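CBS domain protein (Bacillus anthracis, PDB 3LQN) is of unknown function, but its pair of CBS domains suggests a regulatory role, probably through binding adenosine-containing ligands as in many relatives. Local coordinates at residues D71-L76 with E85-E90. Numbering follows the deposited sequence. Where two conformers were deposited one is given.
Sequences DGILGL and EEMKVE
M87 reaches across to the end of helix 66-72 and lays its thioether on I73 and G72, and this one side chain makes the whole contact from its segment. The apolar part is a meeting of sulfur and methyl: SD of M87 lies 3.8 Å from CG2 of I73, a van der Waals distance, with the two side chains passing at a slant. In I73 the CG2 branch stands anti to the carbonyl carbon, which turns that methyl to the sulfur, while CG1 takes the tight place between N and C (chi1 53°). A beta-branched residue suits this spot because its second branch meets M87 while its side chain also packs on I79, F81 and L84 of the connecting loop.

The second touch falls on backbone. The methionine chain runs extended through chi2 and then bends at chi3 (72°), bringing the terminal methyl CE to 3.8 Å from the carbonyl O of G72. This is a packing distance, and no hydrogen bond joins the two segments. G72 presents main chain here, and the methyl rests on its carbonyl oxygen, while the long, unbranched methionine bridges most of the gap between backbones whose CA atoms, of G72 and M87, stand 9.2 Å apart.

Backbone bonds outside the pair hold both partners: I73 pairs with E80, and M87 with L36, the first residue of helix 36-46; the M87 side chain also touches L36. D71 packs on V44 and L74 on L41, both of the second subunit.

The contact thus brings the loop that follows helix 66-72 back against the end of that helix. Its small buried area and lack of polar bonds imply that shape and dispersion, with I73 and M87 both buried, supply what cohesion it has.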
ATOM      1  N   ASP A  71       1.432  14.069   2.772  1.00 19.04           N
ATOM      2  CA  ASP A  71       2.781  14.671   2.575  1.00 21.10           C
ATOM      3  C   ASP A  71       2.626  16.158   2.230  1.00 21.75           C
ATOM      4  O   ASP A  71       3.455  17.007   2.580  1.00 21.52           O
ATOM      5  CB  ASP A  71       3.502  13.988   1.404  1.00 20.81           C
ATOM      6  CG  ASP A  71       4.067  12.631   1.781  1.00 27.74           C
ATOM      7  OD1 ASP A  71       4.004  12.296   2.967  1.00 32.65           O
ATOM      8  OD2 ASP A  71       4.551  11.902   0.906  1.00 30.68           O
ATOM      9  N   GLY A  72       1.554  16.459   1.540  1.00 17.01           N
ATOM     10  CA  GLY A  72       1.270  17.795   1.075  1.00 17.67           C
ATOM     11  C   GLY A  72       0.904  18.714   2.206  1.00 23.64           C
ATOM     12  O   GLY A  72       0.968  19.911   2.031  1.00 25.38           O
ATOM     13  N   ILE A  73       0.495  18.167   3.349  1.00 20.12           N
ATOM     14  CA  ILE A  73       0.173  18.988   4.506  1.00 24.93           C
ATOM     15  C   ILE A  73       1.048  18.620   5.729  1.00 23.96           C
ATOM     16  O   ILE A  73       0.655  18.801   6.874  1.00 25.03           O
ATOM     17  CB  ILE A  73      -1.314  18.901   4.897  1.00 21.23           C
ATOM     18  CG1 ILE A  73      -1.746  17.460   5.073  1.00 17.47           C
ATOM     19  CG2 ILE A  73      -2.193  19.561   3.839  1.00 23.39           C
ATOM     20  CD1 ILE A  73      -3.119  17.309   5.693  1.00 21.70           C
ATOM     21  N   LEU A  74       2.243  18.128   5.456  1.00 20.37           N
ATOM     22  CA  LEU A  74       3.141  17.719   6.537  1.00 23.46           C
ATOM     23  C   LEU A  74       3.803  18.980   7.143  1.00 26.63           C
ATOM     24  O   LEU A  74       4.668  19.600   6.525  1.00 21.19           O
ATOM     25  CB  LEU A  74       4.210  16.782   6.032  1.00 21.32           C
ATOM     26  CG  LEU A  74       5.314  16.418   7.050  1.00 24.29           C
ATOM     27  CD1 LEU A  74       4.696  15.746   8.267  1.00 22.57           C
ATOM     28  CD2 LEU A  74       6.382  15.558   6.469  1.00 28.26           C
ATOM     29  N   GLY A  75       3.407  19.324   8.359  1.00 23.57           N
ATOM     30  CA  GLY A  75       4.007  20.454   9.033  1.00 25.00           C
ATOM     31  C   GLY A  75       5.230  19.975   9.814  1.00 28.97           C
ATOM     32  O   GLY A  75       5.578  18.777   9.850  1.00 28.32           O
ATOM     33  N   LEU A  76       5.877  20.919  10.479  1.00 29.32           N
ATOM     34  CA  LEU A  76       6.988  20.568  11.376  1.00 41.15           C
ATOM     35  C   LEU A  76       6.529  19.743  12.574  1.00 38.04           C
ATOM     36  O   LEU A  76       7.152  18.750  12.914  1.00 43.12           O
ATOM     37  CB  LEU A  76       7.673  21.846  11.846  1.00 40.94           C
ATOM     38  CG  LEU A  76       8.266  22.621  10.672  1.00 46.63           C
ATOM     39  CD1 LEU A  76       8.691  24.030  11.076  1.00 53.61           C
ATOM     40  CD2 LEU A  76       9.428  21.821  10.113  1.00 49.33           C
ATOM     41  N   GLU A  85      -8.598  22.412   2.917  0.62 26.07           N
ATOM     42  CA  GLU A  85      -9.729  23.174   2.411  0.62 30.61           C
ATOM     43  C   GLU A  85      -9.297  24.114   1.269  0.62 30.85           C
ATOM     44  O   GLU A  85     -10.096  24.485   0.415  0.62 38.36           O
ATOM     45  CB  GLU A  85     -10.338  24.004   3.558  0.62 32.79           C
ATOM     46  CG  GLU A  85     -11.556  24.821   3.140  0.62 39.78           C
ATOM     47  CD  GLU A  85     -12.144  25.680   4.267  0.62 47.38           C
ATOM     48  OE1 GLU A  85     -11.420  26.525   4.868  0.62 39.53           O
ATOM     49  OE2 GLU A  85     -13.355  25.515   4.528  0.62 49.32           O
ATOM     50  N   GLU A  86      -8.025  24.492   1.273  1.00 32.01           N
ATOM     51  CA  GLU A  86      -7.485  25.471   0.325  1.00 39.70           C
ATOM     52  C   GLU A  86      -6.794  24.841  -0.884  1.00 31.69           C
ATOM     53  O   GLU A  86      -6.386  25.557  -1.773  1.00 31.70           O
ATOM     54  CB  GLU A  86      -6.444  26.389   1.006  1.00 43.29           C
ATOM     55  CG  GLU A  86      -6.539  26.552   2.542  1.00 56.04           C
ATOM     56  CD  GLU A  86      -5.260  27.188   3.142  1.00 61.50           C
ATOM     57  OE1 GLU A  86      -5.156  27.309   4.379  1.00 58.42           O
ATOM     58  OE2 GLU A  86      -4.354  27.562   2.364  1.00 64.24           O
ATOM     59  N   MET A  87      -6.624  23.513  -0.888  1.00 20.36           N
ATOM     60  CA  MET A  87      -5.831  22.846  -1.896  1.00 18.26           C
ATOM     61  C   MET A  87      -6.618  22.007  -2.851  1.00 25.42           C
ATOM     62  O   MET A  87      -7.729  21.544  -2.544  1.00 23.08           O
ATOM     63  CB  MET A  87      -4.831  21.921  -1.184  1.00 16.40           C
ATOM     64  CG  MET A  87      -3.959  22.767  -0.235  1.00 21.80           C
ATOM     65  SD  MET A  87      -2.858  21.748   0.777  1.00 26.93           S
ATOM     66  CE  MET A  87      -1.686  21.200  -0.375  1.00 21.66           C
ATOM     67  N   LYS A  88      -6.014  21.800  -4.002  1.00 19.36           N
ATOM     68  CA  LYS A  88      -6.635  21.000  -5.054  1.00 23.66           C
ATOM     69  C   LYS A  88      -5.787  19.793  -5.404  1.00 20.10           C
ATOM     70  O   LYS A  88      -4.577  19.730  -5.140  1.00 21.48           O
ATOM     71  CB  LYS A  88      -6.859  21.850  -6.330  1.00 29.30           C
ATOM     72  CG  LYS A  88      -7.969  22.906  -6.140  1.00 30.28           C
ATOM     73  CD  LYS A  88      -8.227  23.640  -7.394  1.00 37.81           C
ATOM     74  CE  LYS A  88      -9.718  24.066  -7.437  1.00 48.81           C
ATOM     75  NZ  LYS A  88     -10.153  24.670  -6.157  1.00 47.80           N
ATOM     76  N   VAL A  89      -6.427  18.811  -6.055  1.00 16.61           N
ATOM     77  CA  VAL A  89      -5.757  17.578  -6.479  1.00 18.06           C
ATOM     78  C   VAL A  89      -4.497  17.851  -7.310  1.00 17.10           C
ATOM     79  O   VAL A  89      -3.451  17.197  -7.096  1.00 23.37           O
ATOM     80  CB  VAL A  89      -6.785  16.770  -7.339  1.00 21.60           C
ATOM     81  CG1 VAL A  89      -6.093  15.764  -8.241  1.00 25.65           C
ATOM     82  CG2 VAL A  89      -7.746  16.057  -6.413  1.00 22.11           C
ATOM     83  N   GLU A  90      -4.587  18.856  -8.176  1.00 21.13           N
ATOM     84  CA  GLU A  90      -3.469  19.222  -9.060  1.00 33.85           C
ATOM     85  C   GLU A  90      -2.177  19.510  -8.274  1.00 31.87           C
ATOM     86  O   GLU A  90      -1.099  19.277  -8.788  1.00 27.67           O
ATOM     87  CB  GLU A  90      -3.806  20.444  -9.931  1.00 27.19           C
ATOM     88  CG  GLU A  90      -3.939  21.758  -9.211  1.00 47.10           C
ATOM     89  CD  GLU A  90      -4.493  22.850 -10.149  1.00 73.73           C
ATOM     90  OE1 GLU A  90      -5.739  23.014 -10.206  1.00 82.42           O
ATOM     91  OE2 GLU A  90      -3.688  23.525 -10.840  1.00 68.44           O
TER